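Long-range contacts in copper induced nitroreductase D (PDB 2WQF), which acts as an FMN-binding nitroreductase, induced by copper and involved in defence against oxidative stress: residues 12-17 / 90-95; 43-48 / 105-110; 149-154 / 176-181. All blocks are in the same frame, centred on the assembly; numbering follows the deposited sequence.

Contact 1 of 3, residues 12-17 / 90-95; sequences TIYALG and DGFKAA. With FMN (flavin mononucleotide), chain B.
The Tyr14 ring meets Phe92 obliquely, with Tyr14 CD1 4.5 Å from Phe92 CE1. On one face of the Tyr14 ring lies the methyl CG2 of Thr12, 3.3 Å above the ring plane and offset toward the rim. At the edge, in the plane, sits the flavin carbonyl O2. Tyr14 OH donates a hydrogen bond of 2.6 Å to this FMN O2. The Tyr14 ring leaves the backbone with CG anti to the carbonyl carbon (chi1 -71°), which carries the hydroxyl toward the flavin pyrimidine. The Phe92 ring also rests against Asn149 and Gln151 of strand 146-151 and meets the Trp60 ring.

Thr12 holds the other end of the cofactor. Thr12 N gives a nearly straight bond of 2.8 Å to FMN O3P, at 173°. Thr12 OG1 reaches FMN O2P at 2.7 Å. Arg10, Arg11 and Lys189 also bind the cofactor.

Further along, apolar side chains meet. Leu16 CB packs on Ala95 CB at 3.8 Å, and both side chains also touch Val178 of the central sheet.

Two waters lie between residues 14-16 and Gly91 of helix 88-93. One donates to both Tyr14 O (2.7 Å) and Gly91 O (3.0 Å). The other accepts from Leu16 N and also sits close to Gly91 O.

No direct hydrogen bond links residues 12-17 with 90-95. Residues 12-17 therefore meet 90-95 through water and apolar contact, while the Thr12 N-H, Thr12 OG1 and Tyr14 OH serve the cofactor. The Tyr14 hydroxyl would probably draw electron density toward FMN O2.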
loop_
_atom_site.group_PDB
_atom_site.type_symbol
_atom_site.label_atom_id
_atom_site.label_comp_id
_atom_site.label_asym_id
_atom_site.label_seq_id
_atom_site.Cartn_x
_atom_site.Cartn_y
_atom_site.Cartn_z
ATOM N N THR A 12 -12.861 7.931 -3.293
ATOM C CA THR A 12 -13.479 7.223 -4.405
ATOM C C THR A 12 -14.508 8.133 -5.073
ATOM O O THR A 12 -15.485 8.576 -4.459
ATOM C CB THR A 12 -14.131 5.919 -3.924
ATOM O OG1 THR A 12 -13.113 4.987 -3.558
ATOM C CG2 THR A 12 -14.997 5.302 -5.007
ATOM N N ILE A 13 -14.249 8.437 -6.335
ATOM C CA ILE A 13 -15.148 9.224 -7.159
ATOM C C ILE A 13 -15.590 8.393 -8.338
ATOM O O ILE A 13 -14.779 8.022 -9.182
ATOM C CB ILE A 13 -14.436 10.496 -7.697
ATOM C CG1 ILE A 13 -13.836 11.333 -6.560
ATOM C CG2 ILE A 13 -15.351 11.313 -8.606
ATOM C CD1 ILE A 13 -14.843 11.918 -5.594
ATOM N N TYR A 14 -16.879 8.112 -8.393
ATOM C CA TYR A 14 -17.438 7.309 -9.475
ATOM C C TYR A 14 -17.871 8.153 -10.673
ATOM O O TYR A 14 -17.857 7.658 -11.804
ATOM C CB TYR A 14 -18.621 6.465 -8.974
ATOM C CG TYR A 14 -18.164 5.337 -8.059
ATOM C CD1 TYR A 14 -17.265 4.362 -8.522
ATOM C CD2 TYR A 14 -18.578 5.274 -6.730
ATOM C CE1 TYR A 14 -16.846 3.337 -7.705
ATOM C CE2 TYR A 14 -18.163 4.242 -5.892
ATOM C CZ TYR A 14 -17.292 3.285 -6.376
ATOM O OH TYR A 14 -16.889 2.249 -5.538
ATOM N N ALA A 15 -18.252 9.410 -10.425
ATOM C CA ALA A 15 -18.744 10.293 -11.474
ATOM C C ALA A 15 -17.570 11.068 -12.030
ATOM O O ALA A 15 -17.158 12.101 -11.470
ATOM C CB ALA A 15 -19.821 11.246 -10.932
ATOM N N LEU A 16 -17.044 10.559 -13.136
ATOM C CA LEU A 16 -15.804 11.063 -13.721
ATOM C C LEU A 16 -16.021 11.511 -15.157
ATOM O O LEU A 16 -16.804 10.907 -15.911
ATOM C CB LEU A 16 -14.698 9.993 -13.656
ATOM C CG LEU A 16 -14.216 9.602 -12.262
ATOM C CD1 LEU A 16 -13.276 8.409 -12.374
ATOM C CD2 LEU A 16 -13.535 10.765 -11.521
ATOM N N GLY A 17 -15.306 12.561 -15.547
ATOM C CA GLY A 17 -15.373 13.056 -16.909
ATOM C C GLY A 17 -13.996 13.284 -17.501
ATOM O O GLY A 17 -12.971 12.805 -16.964
ATOM N N ASP A 90 -20.420 2.133 -18.457
ATOM C CA ASP A 90 -20.406 3.414 -19.150
ATOM C C ASP A 90 -19.781 4.513 -18.292
ATOM O O ASP A 90 -19.140 5.414 -18.817
ATOM C CB ASP A 90 -21.810 3.835 -19.570
ATOM C CG ASP A 90 -22.436 2.866 -20.562
ATOM O OD1 ASP A 90 -21.821 2.610 -21.624
ATOM O OD2 ASP A 90 -23.540 2.357 -20.277
ATOM N N GLY A 91 -20.012 4.448 -16.984
ATOM C CA GLY A 91 -19.428 5.410 -16.086
ATOM C C GLY A 91 -17.912 5.278 -16.025
ATOM O O GLY A 91 -17.190 6.261 -15.852
ATOM N N PHE A 92 -17.405 4.057 -16.165
ATOM C CA PHE A 92 -15.959 3.872 -16.180
ATOM C C PHE A 92 -15.405 4.376 -17.506
ATOM O O PHE A 92 -14.408 5.084 -17.530
ATOM C CB PHE A 92 -15.581 2.407 -15.945
ATOM C CG PHE A 92 -15.997 1.891 -14.619
ATOM C CD1 PHE A 92 -15.797 2.641 -13.479
ATOM C CD2 PHE A 92 -16.564 0.633 -14.499
ATOM C CE1 PHE A 92 -16.169 2.155 -12.243
ATOM C CE2 PHE A 92 -16.944 0.139 -13.273
ATOM C CZ PHE A 92 -16.755 0.906 -12.145
ATOM N N LYS A 93 -16.068 4.038 -18.612
ATOM C CA LYS A 93 -15.657 4.516 -19.942
ATOM C C LYS A 93 -15.626 6.041 -20.036
ATOM O O LYS A 93 -14.715 6.604 -20.641
ATOM C CB LYS A 93 -16.576 3.956 -21.040
ATOM C CG LYS A 93 -16.134 4.365 -22.435
ATOM C CD LYS A 93 -17.033 3.800 -23.537
ATOM C CE LYS A 93 -17.178 4.814 -24.651
ATOM N NZ LYS A 93 -18.142 4.397 -25.692
ATOM N N ALA A 94 -16.635 6.697 -19.453
ATOM C CA ALA A 94 -16.763 8.142 -19.510
ATOM C C ALA A 94 -15.589 8.900 -18.881
ATOM O O ALA A 94 -15.412 10.095 -19.141
ATOM C CB ALA A 94 -18.072 8.563 -18.856
ATOM N N ALA A 95 -14.792 8.217 -18.059
ATOM C CA ALA A 95 -13.621 8.818 -17.428
ATOM C C ALA A 95 -12.558 9.176 -18.473
ATOM O O ALA A 95 -12.616 8.735 -19.616
ATOM C CB ALA A 95 -13.046 7.856 -16.391
HETATM N N1 FMN B . -13.878 0.185 -5.012
HETATM C C2 FMN B . -14.640 -0.299 -6.172
HETATM O O2 FMN B . -15.545 0.366 -6.622
HETATM N N3 FMN B . -14.336 -1.600 -6.693
HETATM C C4 FMN B . -13.332 -2.400 -6.180
HETATM O O4 FMN B . -13.065 -3.435 -6.724
HETATM C C4A FMN B . -12.588 -1.926 -5.008
HETATM N N5 FMN B . -11.665 -2.617 -4.429
HETATM C C5A FMN B . -10.714 -1.915 -3.506
HETATM C C6 FMN B . -9.438 -2.608 -3.132
HETATM C C7 FMN B . -8.523 -2.016 -2.374
HETATM C C7M FMN B . -7.270 -2.777 -2.001
HETATM C C8 FMN B . -8.776 -0.599 -1.908
HETATM C C8M FMN B . -7.712 0.125 -1.101
HETATM C C9 FMN B . -9.920 0.027 -2.207
HETATM C C9A FMN B . -10.957 -0.654 -3.064
HETATM N N10 FMN B . -12.203 -0.043 -3.404
HETATM C C10 FMN B . -12.929 -0.570 -4.473
HETATM C "C1'" FMN B . -12.559 1.278 -2.902
HETATM C "C2'" FMN B . -12.915 1.216 -1.419
HETATM O "O2'" FMN B . -14.185 0.636 -1.275
HETATM C "C3'" FMN B . -12.848 2.642 -0.867
HETATM O "O3'" FMN B . -11.481 3.002 -0.931
HETATM C "C4'" FMN B . -13.316 2.686 0.598
HETATM O "O4'" FMN B . -14.713 2.441 0.671
HETATM C "C5'" FMN B . -13.000 4.023 1.265
HETATM O "O5'" FMN B . -13.617 5.063 0.518
HETATM P P FMN B . -12.703 6.247 -0.132
HETATM O O1P FMN B . -11.861 6.849 0.919
HETATM O O2P FMN B . -11.821 5.606 -1.271
HETATM O O3P FMN B . -13.747 7.282 -0.740
HETATM O O HOH W 1 -16.068 6.063 -13.113
HETATM O O HOH W 2 -18.200 8.669 -15.093
#

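Contact 2 of 3, residues 43-48 / 105-110; sequences SQTGRL and QAVVKN
Thr45 and Val107 mark the closest backbone approach, their CA atoms 6.6 Å apart, where the turn before strand 46-52 faces the first turn of helix 105-114. Most of the contact is made by the two methyls of Val107. Val107 CG1 stands anti to the backbone N (chi1 175°) and meets Thr45 CG2 at 3.6 Å. Val107 CG1 also lies 4.0 Å from Ser43 O. The other methyl, Val107 CG2, touches Arg47 NH2 at 3.6 Å; the two side chains cross at about a right angle. Val108 CG2 adds a looser touch on Thr45 CG2, at 4.2 Å.

Strand 46-52 pairs antiparallel with strand 97-104, and that strand runs straight into helix 105-114. The contact thus packs the helix against the loop leading into, and the start of, the neighbouring strand. At Leu48 the sheet continues into the second subunit through parallel pairing.

The polar ends bond within their own segment or just beyond the contact. Arg47 NH1 gives two bonds, one of 2.7 Å to Gln44 O and one of 2.8 Å to Gly46 O from above that carbonyl's plane. Both acceptors lie near the guanidinium plane, so the bonds hold the group against its own backbone. Arg47 NH2 forms a salt bridge with Asp104, and Thr45 OG1 bonds to Glu103.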
loop_
_atom_site.group_PDB
_atom_site.type_symbol
_atom_site.label_atom_id
_atom_site.label_comp_id
_atom_site.label_asym_id
_atom_site.label_seq_id
_atom_site.Cartn_x
_atom_site.Cartn_y
_atom_site.Cartn_z
ATOM N N SER A 43 12.929 -3.517 -5.064
ATOM C CA SER A 43 12.666 -4.418 -6.187
ATOM C C SER A 43 11.816 -3.789 -7.272
ATOM O O SER A 43 11.827 -4.255 -8.400
ATOM C CB SER A 43 12.005 -5.706 -5.684
ATOM O OG SER A 43 10.843 -5.424 -4.923
ATOM N N GLN A 44 11.058 -2.744 -6.938
ATOM C CA GLN A 44 10.311 -1.989 -7.947
ATOM C C GLN A 44 9.554 -2.892 -8.917
ATOM O O GLN A 44 9.687 -2.775 -10.137
ATOM C CB GLN A 44 11.272 -1.072 -8.710
ATOM C CG GLN A 44 11.962 -0.070 -7.827
ATOM C CD GLN A 44 13.176 0.504 -8.504
ATOM O OE1 GLN A 44 14.340 0.097 -8.228
ATOM N NE2 GLN A 44 12.936 1.407 -9.413
ATOM N N THR A 45 8.687 -3.734 -8.354
ATOM C CA THR A 45 7.988 -4.739 -9.137
ATOM C C THR A 45 6.742 -4.231 -9.859
ATOM O O THR A 45 6.187 -4.930 -10.696
ATOM C CB THR A 45 7.608 -5.907 -8.240
ATOM O OG1 THR A 45 7.081 -5.397 -7.022
ATOM C CG2 THR A 45 8.820 -6.744 -7.904
ATOM N N GLY A 46 6.315 -3.005 -9.551
ATOM C CA GLY A 46 5.112 -2.445 -10.149
ATOM C C GLY A 46 5.321 -2.093 -11.616
ATOM O O GLY A 46 6.389 -1.593 -12.003
ATOM N N ARG A 47 4.301 -2.347 -12.428
ATOM C CA ARG A 47 4.310 -1.993 -13.844
ATOM C C ARG A 47 2.973 -1.327 -14.142
ATOM O O ARG A 47 1.951 -1.762 -13.620
ATOM C CB ARG A 47 4.435 -3.234 -14.728
ATOM C CG ARG A 47 5.650 -4.133 -14.415
ATOM C CD ARG A 47 6.972 -3.508 -14.908
ATOM N NE ARG A 47 8.138 -4.319 -14.567
ATOM C CZ ARG A 47 8.912 -4.143 -13.495
ATOM N NH1 ARG A 47 8.679 -3.162 -12.630
ATOM N NH2 ARG A 47 9.940 -4.963 -13.290
ATOM N N LEU A 48 2.962 -0.288 -14.976
ATOM C CA LEU A 48 1.731 0.424 -15.293
ATOM C C LEU A 48 1.488 0.481 -16.793
ATOM O O LEU A 48 2.415 0.721 -17.581
ATOM C CB LEU A 48 1.769 1.862 -14.800
ATOM C CG LEU A 48 1.472 2.117 -13.330
ATOM C CD1 LEU A 48 2.474 1.472 -12.403
ATOM C CD2 LEU A 48 1.442 3.630 -13.103
ATOM N N GLN A 105 6.031 -10.666 -12.191
ATOM C CA GLN A 105 6.289 -11.971 -11.594
ATOM C C GLN A 105 7.683 -12.511 -11.902
ATOM O O GLN A 105 8.193 -13.362 -11.172
ATOM C CB GLN A 105 5.232 -12.975 -12.067
ATOM C CG GLN A 105 3.804 -12.545 -11.705
ATOM C CD GLN A 105 3.658 -12.252 -10.226
ATOM O OE1 GLN A 105 3.776 -13.149 -9.383
ATOM N NE2 GLN A 105 3.399 -10.995 -9.900
ATOM N N ALA A 106 8.295 -12.030 -12.978
ATOM C CA ALA A 106 9.646 -12.471 -13.305
ATOM C C ALA A 106 10.654 -11.967 -12.263
ATOM O O ALA A 106 11.590 -12.668 -11.860
ATOM C CB ALA A 106 10.034 -12.018 -14.710
ATOM N N VAL A 107 10.452 -10.741 -11.808
ATOM C CA VAL A 107 11.278 -10.182 -10.743
ATOM C C VAL A 107 11.009 -10.900 -9.416
ATOM O O VAL A 107 11.933 -11.261 -8.698
ATOM C CB VAL A 107 11.037 -8.662 -10.596
ATOM C CG1 VAL A 107 11.798 -8.106 -9.404
ATOM C CG2 VAL A 107 11.477 -7.939 -11.865
ATOM N N VAL A 108 9.732 -11.105 -9.085
ATOM C CA VAL A 108 9.398 -11.829 -7.869
ATOM C C VAL A 108 10.102 -13.181 -7.850
ATOM O O VAL A 108 10.740 -13.545 -6.873
ATOM C CB VAL A 108 7.866 -12.001 -7.699
ATOM C CG1 VAL A 108 7.547 -12.866 -6.488
ATOM C CG2 VAL A 108 7.191 -10.645 -7.583
ATOM N N LYS A 109 9.991 -13.913 -8.951
ATOM C CA LYS A 109 10.585 -15.248 -9.047
ATOM C C LYS A 109 12.111 -15.173 -8.910
ATOM O O LYS A 109 12.739 -16.026 -8.270
ATOM C CB LYS A 109 10.187 -15.904 -10.379
ATOM C CG LYS A 109 10.698 -17.326 -10.589
ATOM C CD LYS A 109 10.116 -17.942 -11.876
ATOM C CE LYS A 109 10.629 -19.365 -12.151
ATOM N NZ LYS A 109 11.987 -19.374 -12.776
ATOM N N ASN A 110 12.717 -14.175 -9.535
ATOM C CA ASN A 110 14.168 -14.002 -9.441
ATOM C C ASN A 110 14.623 -13.759 -8.006
ATOM O O ASN A 110 15.651 -14.290 -7.572
ATOM C CB ASN A 110 14.610 -12.836 -10.317
ATOM C CG ASN A 110 14.653 -13.199 -11.780
ATOM O OD1 ASN A 110 14.648 -14.380 -12.133
ATOM N ND2 ASN A 110 14.721 -12.195 -12.643
#

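Contact 3 of 3, residues 149-154 / 176-181; sequences NLQHYN and QLVFGS. With FMN (flavin mononucleotide), chain B.
Gln176 leaves its strand with CG anti to the carbonyl carbon (chi1 -55°) and bends again at chi2 (88°), which brings its amide to the backbone of Tyr153 and the side chain of Asn154. Gln176 OE1 takes the Tyr153 backbone N-H on a lone pair, with Tyr153 N 2.8 Å away and the bond almost straight at 175°. Gln176 NE2 donates to Asn154 OD1 at 3.0 Å, with the two amides steeply turned against each other. A leucine in place of Gln176 would probably leave the Tyr153 N-H and the Asn154 amide without these mates and free the loop to shift.

The strands pair antiparallel in the central sheet of the nitroreductase fold. Asn149 with Val178 and Gln151 with Gln176 are hydrogen-bonded pairs. Between them, the non-hydrogen-bonded pair Leu150 and Leu177 points to the face covered by Trp138 of helix 121-143. Leu150 CD2 also reaches FMN C7 at 3.8 Å.

Gln151 and His152 read the flavin's polar edge. Gln151 NE2 donates both to Asn149 OD1 (2.8 Å) and to FMN O2 (3.0 Å), so Asn149 steadies the amide from the second shell. FMN N3 gives Gln151 OE1 a weak bond. His152 ND1 donates to FMN O4 at 2.8 Å, and the His152 ring meets Trp125 of the second subunit.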
loop_
_atom_site.group_PDB
_atom_site.type_symbol
_atom_site.label_atom_id
_atom_site.label_comp_id
_atom_site.label_asym_id
_atom_site.label_seq_id
_atom_site.Cartn_x
_atom_site.Cartn_y
_atom_site.Cartn_z
ATOM N N ASN A 149 -11.347 5.979 -9.068
ATOM C CA ASN A 149 -11.885 4.824 -8.345
ATOM C C ASN A 149 -11.108 3.584 -8.780
ATOM O O ASN A 149 -10.545 3.545 -9.871
ATOM C CB ASN A 149 -13.409 4.713 -8.529
ATOM C CG ASN A 149 -13.808 4.443 -9.969
ATOM O OD1 ASN A 149 -13.701 3.337 -10.447
ATOM N ND2 ASN A 149 -14.248 5.459 -10.656
ATOM N N LEU A 150 -11.022 2.615 -7.887
ATOM C CA LEU A 150 -10.198 1.445 -8.083
ATOM C C LEU A 150 -11.058 0.196 -8.307
ATOM O O LEU A 150 -11.832 -0.198 -7.442
ATOM C CB LEU A 150 -9.285 1.238 -6.858
ATOM C CG LEU A 150 -8.291 0.079 -6.957
ATOM C CD1 LEU A 150 -7.276 0.325 -8.041
ATOM C CD2 LEU A 150 -7.618 -0.144 -5.610
ATOM N N GLN A 151 -10.898 -0.407 -9.482
ATOM C CA GLN A 151 -11.650 -1.567 -9.897
ATOM C C GLN A 151 -10.774 -2.797 -10.012
ATOM O O GLN A 151 -9.535 -2.713 -10.096
ATOM C CB GLN A 151 -12.353 -1.311 -11.229
ATOM C CG GLN A 151 -13.326 -0.153 -11.222
ATOM C CD GLN A 151 -14.293 -0.237 -10.061
ATOM O OE1 GLN A 151 -14.834 -1.298 -9.777
ATOM N NE2 GLN A 151 -14.486 0.871 -9.364
ATOM N N HIS A 152 -11.444 -3.953 -10.032
ATOM C CA HIS A 152 -10.810 -5.255 -10.100
ATOM C C HIS A 152 -11.527 -6.194 -11.065
ATOM O O HIS A 152 -12.288 -7.065 -10.667
ATOM C CB HIS A 152 -10.696 -5.851 -8.699
ATOM C CG HIS A 152 -9.825 -5.032 -7.803
ATOM N ND1 HIS A 152 -10.322 -4.032 -6.994
ATOM C CD2 HIS A 152 -8.476 -5.005 -7.653
ATOM C CE1 HIS A 152 -9.318 -3.459 -6.348
ATOM N NE2 HIS A 152 -8.185 -4.014 -6.752
ATOM N N TYR A 153 -11.266 -5.993 -12.354
ATOM C CA TYR A 153 -11.786 -6.875 -13.406
ATOM C C TYR A 153 -10.732 -7.900 -13.827
ATOM O O TYR A 153 -10.944 -8.666 -14.755
ATOM C CB TYR A 153 -12.281 -6.039 -14.588
ATOM C CG TYR A 153 -13.554 -5.309 -14.240
ATOM C CD1 TYR A 153 -14.758 -5.994 -14.143
ATOM C CD2 TYR A 153 -13.547 -3.953 -13.978
ATOM C CE1 TYR A 153 -15.924 -5.343 -13.807
ATOM C CE2 TYR A 153 -14.706 -3.285 -13.650
ATOM C CZ TYR A 153 -15.893 -3.985 -13.556
ATOM O OH TYR A 153 -17.055 -3.314 -13.226
ATOM N N ASN A 154 -9.597 -7.909 -13.120
ATOM C CA ASN A 154 -8.660 -9.027 -13.146
ATOM C C ASN A 154 -9.263 -10.182 -12.333
ATOM O O ASN A 154 -9.931 -9.917 -11.305
ATOM C CB ASN A 154 -7.316 -8.593 -12.548
ATOM C CG ASN A 154 -7.473 -7.931 -11.187
ATOM O OD1 ASN A 154 -8.000 -6.829 -11.091
ATOM N ND2 ASN A 154 -7.091 -8.627 -10.130
ATOM N N GLN A 176 -7.260 -1.668 -11.480
ATOM C CA GLN A 176 -7.467 -0.678 -12.533
ATOM C C GLN A 176 -8.004 0.597 -11.928
ATOM O O GLN A 176 -9.133 0.659 -11.439
ATOM C CB GLN A 176 -8.414 -1.193 -13.617
ATOM C CG GLN A 176 -7.965 -2.504 -14.228
ATOM C CD GLN A 176 -8.484 -3.701 -13.454
ATOM O OE1 GLN A 176 -9.683 -3.829 -13.240
ATOM N NE2 GLN A 176 -7.591 -4.584 -13.052
ATOM N N LEU A 177 -7.184 1.634 -11.968
ATOM C CA LEU A 177 -7.543 2.909 -11.372
ATOM C C LEU A 177 -8.099 3.818 -12.475
ATOM O O LEU A 177 -7.371 4.295 -13.334
ATOM C CB LEU A 177 -6.347 3.532 -10.670
ATOM C CG LEU A 177 -6.648 4.768 -9.841
ATOM C CD1 LEU A 177 -7.443 4.460 -8.568
ATOM C CD2 LEU A 177 -5.328 5.488 -9.483
ATOM N N VAL A 178 -9.418 3.976 -12.473
ATOM C CA VAL A 178 -10.156 4.812 -13.406
ATOM C C VAL A 178 -10.116 6.243 -12.880
ATOM O O VAL A 178 -10.367 6.479 -11.700
ATOM C CB VAL A 178 -11.608 4.335 -13.509
ATOM C CG1 VAL A 178 -12.379 5.166 -14.499
ATOM C CG2 VAL A 178 -11.641 2.886 -13.951
ATOM N N PHE A 179 -9.743 7.197 -13.738
ATOM C CA PHE A 179 -9.521 8.571 -13.295
ATOM C C PHE A 179 -10.021 9.595 -14.286
ATOM O O PHE A 179 -10.164 9.335 -15.484
ATOM C CB PHE A 179 -8.043 8.812 -12.954
ATOM C CG PHE A 179 -7.142 8.936 -14.157
ATOM C CD1 PHE A 179 -6.819 10.189 -14.649
ATOM C CD2 PHE A 179 -6.663 7.807 -14.811
ATOM C CE1 PHE A 179 -5.984 10.317 -15.755
ATOM C CE2 PHE A 179 -5.841 7.924 -15.941
ATOM C CZ PHE A 179 -5.521 9.186 -16.408
ATOM N N GLY A 180 -10.329 10.772 -13.769
ATOM C CA GLY A 180 -10.812 11.857 -14.607
ATOM C C GLY A 180 -11.242 13.059 -13.813
ATOM O O GLY A 180 -10.939 13.179 -12.633
ATOM N N SER A 181 -11.934 13.974 -14.472
ATOM C CA SER A 181 -12.450 15.130 -13.779
ATOM C C SER A 181 -13.593 14.730 -12.854
ATOM O O SER A 181 -14.369 13.834 -13.163
ATOM C CB SER A 181 -12.914 16.176 -14.772
ATOM O OG SER A 181 -13.841 15.644 -15.709
HETATM N N1 FMN B . -13.878 0.185 -5.012
HETATM C C2 FMN B . -14.640 -0.299 -6.172
HETATM O O2 FMN B . -15.545 0.366 -6.622
HETATM N N3 FMN B . -14.336 -1.600 -6.693
HETATM C C4 FMN B . -13.332 -2.400 -6.180
HETATM O O4 FMN B . -13.065 -3.435 -6.724
HETATM C C4A FMN B . -12.588 -1.926 -5.008
HETATM N N5 FMN B . -11.665 -2.617 -4.429
HETATM C C5A FMN B . -10.714 -1.915 -3.506
HETATM C C6 FMN B . -9.438 -2.608 -3.132
HETATM C C7 FMN B . -8.523 -2.016 -2.374
HETATM C C7M FMN B . -7.270 -2.777 -2.001
HETATM C C8 FMN B . -8.776 -0.599 -1.908
HETATM C C8M FMN B . -7.712 0.125 -1.101
HETATM C C9 FMN B . -9.920 0.027 -2.207
HETATM C C9A FMN B . -10.957 -0.654 -3.064
HETATM N N10 FMN B . -12.203 -0.043 -3.404
HETATM C C10 FMN B . -12.929 -0.570 -4.473
HETATM C "C1'" FMN B . -12.559 1.278 -2.902
HETATM C "C2'" FMN B . -12.915 1.216 -1.419
HETATM O "O2'" FMN B . -14.185 0.636 -1.275
HETATM C "C3'" FMN B . -12.848 2.642 -0.867
HETATM O "O3'" FMN B . -11.481 3.002 -0.931
HETATM C "C4'" FMN B . -13.316 2.686 0.598
HETATM O "O4'" FMN B . -14.713 2.441 0.671
HETATM C "C5'" FMN B . -13.000 4.023 1.265
HETATM O "O5'" FMN B . -13.617 5.063 0.518
HETATM P P FMN B . -12.703 6.247 -0.132
HETATM O O1P FMN B . -11.861 6.849 0.919
HETATM O O2P FMN B . -11.821 5.606 -1.271
HETATM O O3P FMN B . -13.747 7.282 -0.740
#

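Contacts 1 and 3 are neighbours, with centres 9 Å apart, and both touch the same FMN. They meet directly: Ile13 O with Asn149 ND2 and Gly17 N with Ser181 O are probable hydrogen bonds, and strand 16-17 lies beside strand 171-182 in the sheet. Contact 3 is buried near the centre of the chain and rests on regular strand pairing. Contact 1 is partly buried and combines bridging water with apolar contact. Contact 2 lies about 30 Å from contact 1, centre to centre, on the opposite side of the chain's centre. It is buried and mainly apolar, and it joins the same sheet near the second subunit. All three contacts thus reach one sheet.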